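Local coordinates for glycerate dehydrogenase related protein (Thermoplasma acidophilum, PDB 3GVX) that probably uses NAD(P)H to reduce glyoxylate or hydroxypyruvate to the corresponding 2-hydroxyacid, at residues A86-A91 / P254-G259; A91-H96 / T204-A209. All blocks are in the same frame, centred on the assembly; numbering follows the deposited sequence.

Overall arrangement
From the N terminus the chain first builds a parallel sheet (strands 3-5 to 73-75) and then enters helix 79-97, which carries residues 86-91 and, sharing Ala-91, residues 91-96. It next runs through the Rossmann-type sheet; at strand 204-207 it returns to the far turns of the helix, and contact 2 closes a loop of 107 intervening residues. It continues through strands 230-233 and 250-252 to residues 254-259, where contact 1 closes a longer, enclosing loop. The two centres lie about 9 Å apart, and Ala-89 CB meets Val-208 CG1 at 4.1 Å between them. Together they fasten the helix to the dinucleotide-binding sheet and to the loop that follows its last strand, beside the second subunit.

Contact 1 of 2, residues A86-A91 / P254-G259; sequences AEHAFA and PHVAGG. With K (potassium ion), chain D.
The imidazole of His-88 carries the backbone of Ala-257 over one face: CA lies 4.0 Å from the ring centroid, 28° off the ring normal, as a CH-pi contact, and Ala-257 N also sits above this face. Val-256 CG2 comes up obliquely to His-88 CE1 at 3.8 Å. On the helix side of the ring, the methyl carbon of Ala-257 lies 3.7 Å from CB of His-88. With CG anti to the backbone N (chi1 -169°), the ring is carried across to the loop.

Its ND1 binds a potassium ion at 2.7 Å, the ion sitting off the ring plane on the Ala-257 side, tilted by roughly 30°. The loop supplies two carbonyl ligands, Val-256 O at 3.0 Å and the more distant Ala-257 O at 3.3 Å; a water and OG1 of Thr-117 of the second subunit also bind the ion. NE2 is hydrogen-bonded to Ser-253 OG, while Asp-234 takes the backbone N-H groups of Val-256 and Ala-257.

Both imidazole nitrogens are thus engaged, which fixes the rotation of the ring. Coordination through ND1 is consistent with a neutral histidine probably protonated on NE2, and the cation joins helix, loop and neighbouring subunit.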
ATOM      1  N   ALA B  86      -0.917  -9.971   1.716  1.00 28.94           N
ATOM      2  CA  ALA B  86      -1.006  -8.660   2.341  1.00 28.59           C
ATOM      3  C   ALA B  86      -1.103  -7.582   1.259  1.00 28.92           C
ATOM      4  O   ALA B  86      -1.853  -6.620   1.405  1.00 26.12           O
ATOM      5  CB  ALA B  86       0.199  -8.412   3.242  1.00 27.79           C
ATOM      6  N   GLU B  87      -0.352  -7.766   0.173  1.00 28.74           N
ATOM      7  CA  GLU B  87      -0.372  -6.820  -0.948  1.00 28.61           C
ATOM      8  C   GLU B  87      -1.724  -6.805  -1.636  1.00 29.00           C
ATOM      9  O   GLU B  87      -2.199  -5.762  -2.070  1.00 26.49           O
ATOM     10  CB  GLU B  87       0.692  -7.159  -1.986  1.00 28.26           C
ATOM     11  CG  GLU B  87       2.097  -6.729  -1.657  1.00 30.00           C
ATOM     12  CD  GLU B  87       3.050  -6.973  -2.827  1.00 32.56           C
ATOM     13  OE1 GLU B  87       2.578  -7.026  -3.978  1.00 32.70           O
ATOM     14  OE2 GLU B  87       4.266  -7.113  -2.615  1.00 32.59           O
ATOM     15  N   HIS B  88      -2.346  -7.973  -1.731  1.00 27.96           N
ATOM     16  CA  HIS B  88      -3.647  -8.054  -2.375  1.00 27.72           C
ATOM     17  C   HIS B  88      -4.710  -7.411  -1.508  1.00 27.29           C
ATOM     18  O   HIS B  88      -5.662  -6.833  -2.019  1.00 28.46           O
ATOM     19  CB  HIS B  88      -4.058  -9.499  -2.654  1.00 27.34           C
ATOM     20  CG  HIS B  88      -5.258  -9.606  -3.529  1.00 25.30           C
ATOM     21  ND1 HIS B  88      -5.183  -9.558  -4.899  1.00 25.48           N
ATOM     22  CD2 HIS B  88      -6.580  -9.681  -3.231  1.00 24.66           C
ATOM     23  CE1 HIS B  88      -6.399  -9.597  -5.411  1.00 25.20           C
ATOM     24  NE2 HIS B  88      -7.264  -9.671  -4.418  1.00 24.61           N
ATOM     25  N   ALA B  89      -4.542  -7.522  -0.193  1.00 27.78           N
ATOM     26  CA  ALA B  89      -5.484  -6.940   0.749  1.00 26.26           C
ATOM     27  C   ALA B  89      -5.421  -5.417   0.694  1.00 27.98           C
ATOM     28  O   ALA B  89      -6.442  -4.742   0.723  1.00 29.12           O
ATOM     29  CB  ALA B  89      -5.205  -7.447   2.165  1.00 27.17           C
ATOM     30  N   PHE B  90      -4.225  -4.860   0.593  1.00 27.18           N
ATOM     31  CA  PHE B  90      -4.149  -3.417   0.523  1.00 27.76           C
ATOM     32  C   PHE B  90      -4.671  -2.919  -0.824  1.00 27.43           C
ATOM     33  O   PHE B  90      -5.217  -1.822  -0.907  1.00 25.95           O
ATOM     34  CB  PHE B  90      -2.731  -2.926   0.841  1.00 27.57           C
ATOM     35  CG  PHE B  90      -2.528  -2.616   2.307  1.00 29.21           C
ATOM     36  CD1 PHE B  90      -2.838  -1.366   2.821  1.00 31.30           C
ATOM     37  CD2 PHE B  90      -2.135  -3.602   3.191  1.00 29.41           C
ATOM     38  CE1 PHE B  90      -2.770  -1.112   4.195  1.00 30.62           C
ATOM     39  CE2 PHE B  90      -2.067  -3.353   4.562  1.00 30.79           C
ATOM     40  CZ  PHE B  90      -2.389  -2.112   5.061  1.00 29.98           C
ATOM     41  N   ALA B  91      -4.568  -3.757  -1.853  1.00 25.27           N
ATOM     42  CA  ALA B  91      -5.054  -3.394  -3.178  1.00 25.09           C
ATOM     43  C   ALA B  91      -6.580  -3.239  -3.170  1.00 25.91           C
ATOM     44  O   ALA B  91      -7.119  -2.303  -3.767  1.00 24.27           O
ATOM     45  CB  ALA B  91      -4.620  -4.436  -4.212  1.00 23.15           C
ATOM     46  N   PRO B 254     -11.286 -13.492  -7.371  1.00 38.75           N
ATOM     47  CA  PRO B 254     -11.299 -14.959  -7.417  1.00 40.50           C
ATOM     48  C   PRO B 254     -10.182 -15.767  -6.712  1.00 41.37           C
ATOM     49  O   PRO B 254      -9.454 -16.514  -7.362  1.00 42.48           O
ATOM     50  CB  PRO B 254     -11.364 -15.237  -8.918  1.00 40.21           C
ATOM     51  CG  PRO B 254     -10.570 -14.105  -9.486  1.00 40.08           C
ATOM     52  CD  PRO B 254     -11.087 -12.930  -8.716  1.00 39.21           C
ATOM     53  N   HIS B 255     -10.051 -15.620  -5.395  1.00 40.59           N
ATOM     54  CA  HIS B 255      -9.058 -16.393  -4.655  1.00 41.01           C
ATOM     55  C   HIS B 255      -7.680 -16.312  -5.308  1.00 41.65           C
ATOM     56  O   HIS B 255      -7.037 -17.340  -5.519  1.00 41.27           O
ATOM     57  CB  HIS B 255      -9.509 -17.856  -4.628  1.00 43.35           C
ATOM     58  CG  HIS B 255      -9.102 -18.604  -3.403  1.00 44.32           C
ATOM     59  ND1 HIS B 255     -10.018 -19.114  -2.506  1.00 44.60           N
ATOM     60  CD2 HIS B 255      -7.881 -18.896  -2.902  1.00 43.94           C
ATOM     61  CE1 HIS B 255      -9.377 -19.684  -1.501  1.00 43.72           C
ATOM     62  NE2 HIS B 255      -8.079 -19.564  -1.718  1.00 43.64           N
ATOM     63  N   VAL B 256      -7.231 -15.103  -5.634  1.00 40.56           N
ATOM     64  CA  VAL B 256      -5.929 -14.904  -6.266  1.00 39.64           C
ATOM     65  C   VAL B 256      -4.960 -14.131  -5.379  1.00 37.67           C
ATOM     66  O   VAL B 256      -3.872 -13.794  -5.807  1.00 36.80           O
ATOM     67  CB  VAL B 256      -6.064 -14.124  -7.589  1.00 40.15           C
ATOM     68  CG1 VAL B 256      -6.780 -14.968  -8.658  1.00 40.28           C
ATOM     69  CG2 VAL B 256      -6.804 -12.813  -7.322  1.00 40.12           C
ATOM     70  N   ALA B 257      -5.356 -13.855  -4.142  1.00 37.97           N
ATOM     71  CA  ALA B 257      -4.502 -13.094  -3.232  1.00 37.98           C
ATOM     72  C   ALA B 257      -3.108 -13.698  -3.047  1.00 38.44           C
ATOM     73  O   ALA B 257      -2.106 -12.991  -3.100  1.00 35.55           O
ATOM     74  CB  ALA B 257      -5.191 -12.921  -1.872  1.00 36.10           C
ATOM     75  N   GLY B 258      -3.042 -15.013  -2.861  1.00 40.12           N
ATOM     76  CA  GLY B 258      -1.756 -15.670  -2.669  1.00 42.44           C
ATOM     77  C   GLY B 258      -1.193 -16.291  -3.929  1.00 44.24           C
ATOM     78  O   GLY B 258      -0.431 -17.257  -3.887  1.00 44.48           O
ATOM     79  N   GLY B 259      -1.574 -15.724  -5.062  1.00 46.39           N
ATOM     80  CA  GLY B 259      -1.135 -16.242  -6.339  1.00 50.06           C
ATOM     81  C   GLY B 259      -2.219 -17.154  -6.880  1.00 52.34           C
ATOM     82  O   GLY B 259      -3.407 -16.891  -6.711  1.00 54.13           O
TER
HETATM   83  K     K D 291      -2.953 -10.944  -5.528  1.00 44.78           K
HETATM   84  O   HOH W   1      -0.876  -9.909  -4.422  1.00 34.71           O

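Contact 2 of 2, residues A91-H96 / T204-A209; sequences ALLLAH and TIVNVA
Apolar packing centres on Val-206, whose two methyl groups divide between neighbouring leucines of helix 79-97. CG1 faces Leu-92 CD1 at 4.4 Å, whereas CG2 approaches the branch carbon CG of Leu-93 at 4.3 Å. These are loose van der Waals distances within a buried layer, which Leu-232 and Ile-251 continue beside Leu-92, and Phe-176 beside Leu-93.

The polar side chains meet one turn further along the helix. Thr-204 OG1 lies in the plane of the His-96 ring, at its edge, 3.3 Å from CD2, and the threonine methyl CG2 is 3.8 Å from the same carbon. The extended first torsion of His-96 (chi1 174°) sends its ring out to the start of the strand, where it also stacks with Trp-230.

At the end of the strand, Asn-207 OD1 accepts the backbone N-H of Ala-209 at an N to OD1 distance of 2.9 Å, with an N-H...O angle of 160°, forming an Asx turn; its ND2 is hydrogen-bonded to Tyr-231 OH.

Segment 91-96 of helix 79-97 runs roughly antiparallel to strand 204-207 (153°), their axes 9.3 Å apart at closest. This is helix-on-sheet packing against an inner strand of the parallel Rossmann-type sheet, in keeping with the NAD-binding domain of this dehydrogenase family.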
ATOM      1  N   ALA B  91      -4.568  -3.757  -1.853  1.00 25.27           N
ATOM      2  CA  ALA B  91      -5.054  -3.394  -3.178  1.00 25.09           C
ATOM      3  C   ALA B  91      -6.580  -3.239  -3.170  1.00 25.91           C
ATOM      4  O   ALA B  91      -7.119  -2.303  -3.767  1.00 24.27           O
ATOM      5  CB  ALA B  91      -4.620  -4.436  -4.212  1.00 23.15           C
ATOM      6  N   LEU B  92      -7.269  -4.142  -2.476  1.00 25.75           N
ATOM      7  CA  LEU B  92      -8.733  -4.071  -2.373  1.00 26.34           C
ATOM      8  C   LEU B  92      -9.121  -2.878  -1.531  1.00 27.00           C
ATOM      9  O   LEU B  92     -10.012  -2.100  -1.857  1.00 26.66           O
ATOM     10  CB  LEU B  92      -9.282  -5.328  -1.717  1.00 24.58           C
ATOM     11  CG  LEU B  92      -9.151  -6.527  -2.632  1.00 26.74           C
ATOM     12  CD1 LEU B  92      -9.342  -7.812  -1.835  1.00 27.96           C
ATOM     13  CD2 LEU B  92     -10.143  -6.359  -3.782  1.00 25.94           C
ATOM     14  N   LEU B  93      -8.423  -2.783  -0.414  1.00 28.18           N
ATOM     15  CA  LEU B  93      -8.597  -1.731   0.565  1.00 28.97           C
ATOM     16  C   LEU B  93      -8.534  -0.344  -0.073  1.00 27.81           C
ATOM     17  O   LEU B  93      -9.442   0.469   0.097  1.00 27.25           O
ATOM     18  CB  LEU B  93      -7.514  -1.865   1.618  1.00 33.24           C
ATOM     19  CG  LEU B  93      -7.987  -1.620   3.046  1.00 37.98           C
ATOM     20  CD1 LEU B  93      -7.016  -2.316   3.994  1.00 39.71           C
ATOM     21  CD2 LEU B  93      -8.130  -0.126   3.314  1.00 39.07           C
ATOM     22  N   LEU B  94      -7.456  -0.092  -0.809  1.00 23.65           N
ATOM     23  CA  LEU B  94      -7.259   1.191  -1.481  1.00 23.33           C
ATOM     24  C   LEU B  94      -8.184   1.401  -2.683  1.00 21.37           C
ATOM     25  O   LEU B  94      -8.525   2.526  -3.008  1.00 20.93           O
ATOM     26  CB  LEU B  94      -5.790   1.343  -1.894  1.00 20.07           C
ATOM     27  CG  LEU B  94      -4.833   1.495  -0.711  1.00 21.08           C
ATOM     28  CD1 LEU B  94      -3.398   1.283  -1.181  1.00 15.79           C
ATOM     29  CD2 LEU B  94      -5.026   2.865  -0.075  1.00 20.04           C
ATOM     30  N   ALA B  95      -8.589   0.312  -3.331  1.00 22.87           N
ATOM     31  CA  ALA B  95      -9.488   0.414  -4.479  1.00 23.69           C
ATOM     32  C   ALA B  95     -10.767   1.082  -4.018  1.00 22.28           C
ATOM     33  O   ALA B  95     -11.276   1.978  -4.666  1.00 20.95           O
ATOM     34  CB  ALA B  95      -9.795  -0.969  -5.059  1.00 22.59           C
ATOM     35  N   HIS B  96     -11.258   0.633  -2.874  1.00 22.24           N
ATOM     36  CA  HIS B  96     -12.469   1.186  -2.278  1.00 23.11           C
ATOM     37  C   HIS B  96     -12.242   2.553  -1.643  1.00 23.98           C
ATOM     38  O   HIS B  96     -13.014   3.471  -1.866  1.00 24.52           O
ATOM     39  CB  HIS B  96     -13.041   0.212  -1.234  1.00 24.96           C
ATOM     40  CG  HIS B  96     -14.202   0.762  -0.475  1.00 27.61           C
ATOM     41  ND1 HIS B  96     -15.296   1.318  -1.094  1.00 27.36           N
ATOM     42  CD2 HIS B  96     -14.424   0.875   0.857  1.00 27.53           C
ATOM     43  CE1 HIS B  96     -16.141   1.757  -0.178  1.00 29.42           C
ATOM     44  NE2 HIS B  96     -15.634   1.500   1.014  1.00 28.21           N
ATOM     45  N   THR B 204     -15.153  -0.978   6.512  1.00 33.62           N
ATOM     46  CA  THR B 204     -14.778  -1.717   5.321  1.00 32.29           C
ATOM     47  C   THR B 204     -14.217  -3.036   5.809  1.00 32.48           C
ATOM     48  O   THR B 204     -13.319  -3.086   6.654  1.00 30.57           O
ATOM     49  CB  THR B 204     -13.703  -0.992   4.501  1.00 32.34           C
ATOM     50  OG1 THR B 204     -14.204   0.286   4.095  1.00 31.09           O
ATOM     51  CG2 THR B 204     -13.338  -1.807   3.260  1.00 32.30           C
ATOM     52  N   ILE B 205     -14.773  -4.111   5.283  1.00 33.39           N
ATOM     53  CA  ILE B 205     -14.339  -5.425   5.674  1.00 33.22           C
ATOM     54  C   ILE B 205     -13.595  -6.086   4.542  1.00 33.03           C
ATOM     55  O   ILE B 205     -14.034  -6.073   3.394  1.00 32.40           O
ATOM     56  CB  ILE B 205     -15.526  -6.277   6.099  1.00 35.33           C
ATOM     57  CG1 ILE B 205     -16.287  -5.523   7.192  1.00 38.97           C
ATOM     58  CG2 ILE B 205     -15.042  -7.655   6.538  1.00 35.18           C
ATOM     59  CD1 ILE B 205     -17.242  -6.339   8.015  1.00 38.73           C
ATOM     60  N   VAL B 206     -12.443  -6.647   4.870  1.00 32.06           N
ATOM     61  CA  VAL B 206     -11.639  -7.316   3.877  1.00 34.28           C
ATOM     62  C   VAL B 206     -11.458  -8.768   4.293  1.00 35.78           C
ATOM     63  O   VAL B 206     -11.003  -9.065   5.401  1.00 34.73           O
ATOM     64  CB  VAL B 206     -10.261  -6.649   3.748  1.00 34.72           C
ATOM     65  CG1 VAL B 206      -9.588  -7.114   2.474  1.00 32.98           C
ATOM     66  CG2 VAL B 206     -10.412  -5.125   3.811  1.00 35.19           C
ATOM     67  N   ASN B 207     -11.813  -9.673   3.395  1.00 37.82           N
ATOM     68  CA  ASN B 207     -11.695 -11.088   3.686  1.00 38.03           C
ATOM     69  C   ASN B 207     -10.647 -11.789   2.837  1.00 37.67           C
ATOM     70  O   ASN B 207     -10.814 -11.937   1.629  1.00 37.45           O
ATOM     71  CB  ASN B 207     -13.041 -11.782   3.475  1.00 40.35           C
ATOM     72  CG  ASN B 207     -13.091 -13.143   4.126  1.00 40.40           C
ATOM     73  OD1 ASN B 207     -12.056 -13.771   4.359  1.00 39.71           O
ATOM     74  ND2 ASN B 207     -14.294 -13.614   4.416  1.00 41.07           N
ATOM     75  N   VAL B 208      -9.555 -12.207   3.464  1.00 37.95           N
ATOM     76  CA  VAL B 208      -8.525 -12.945   2.751  1.00 38.60           C
ATOM     77  C   VAL B 208      -8.312 -14.302   3.428  1.00 39.34           C
ATOM     78  O   VAL B 208      -7.256 -14.913   3.306  1.00 38.68           O
ATOM     79  CB  VAL B 208      -7.182 -12.180   2.692  1.00 37.34           C
ATOM     80  CG1 VAL B 208      -7.296 -10.994   1.757  1.00 36.61           C
ATOM     81  CG2 VAL B 208      -6.755 -11.761   4.097  1.00 36.58           C
ATOM     82  N   ALA B 209      -9.333 -14.764   4.141  1.00 39.84           N
ATOM     83  CA  ALA B 209      -9.267 -16.050   4.829  1.00 41.16           C
ATOM     84  C   ALA B 209     -10.105 -17.082   4.074  1.00 40.99           C
ATOM     85  O   ALA B 209      -9.698 -17.592   3.042  1.00 41.88           O
ATOM     86  CB  ALA B 209      -9.763 -15.897   6.274  1.00 40.64           C
TER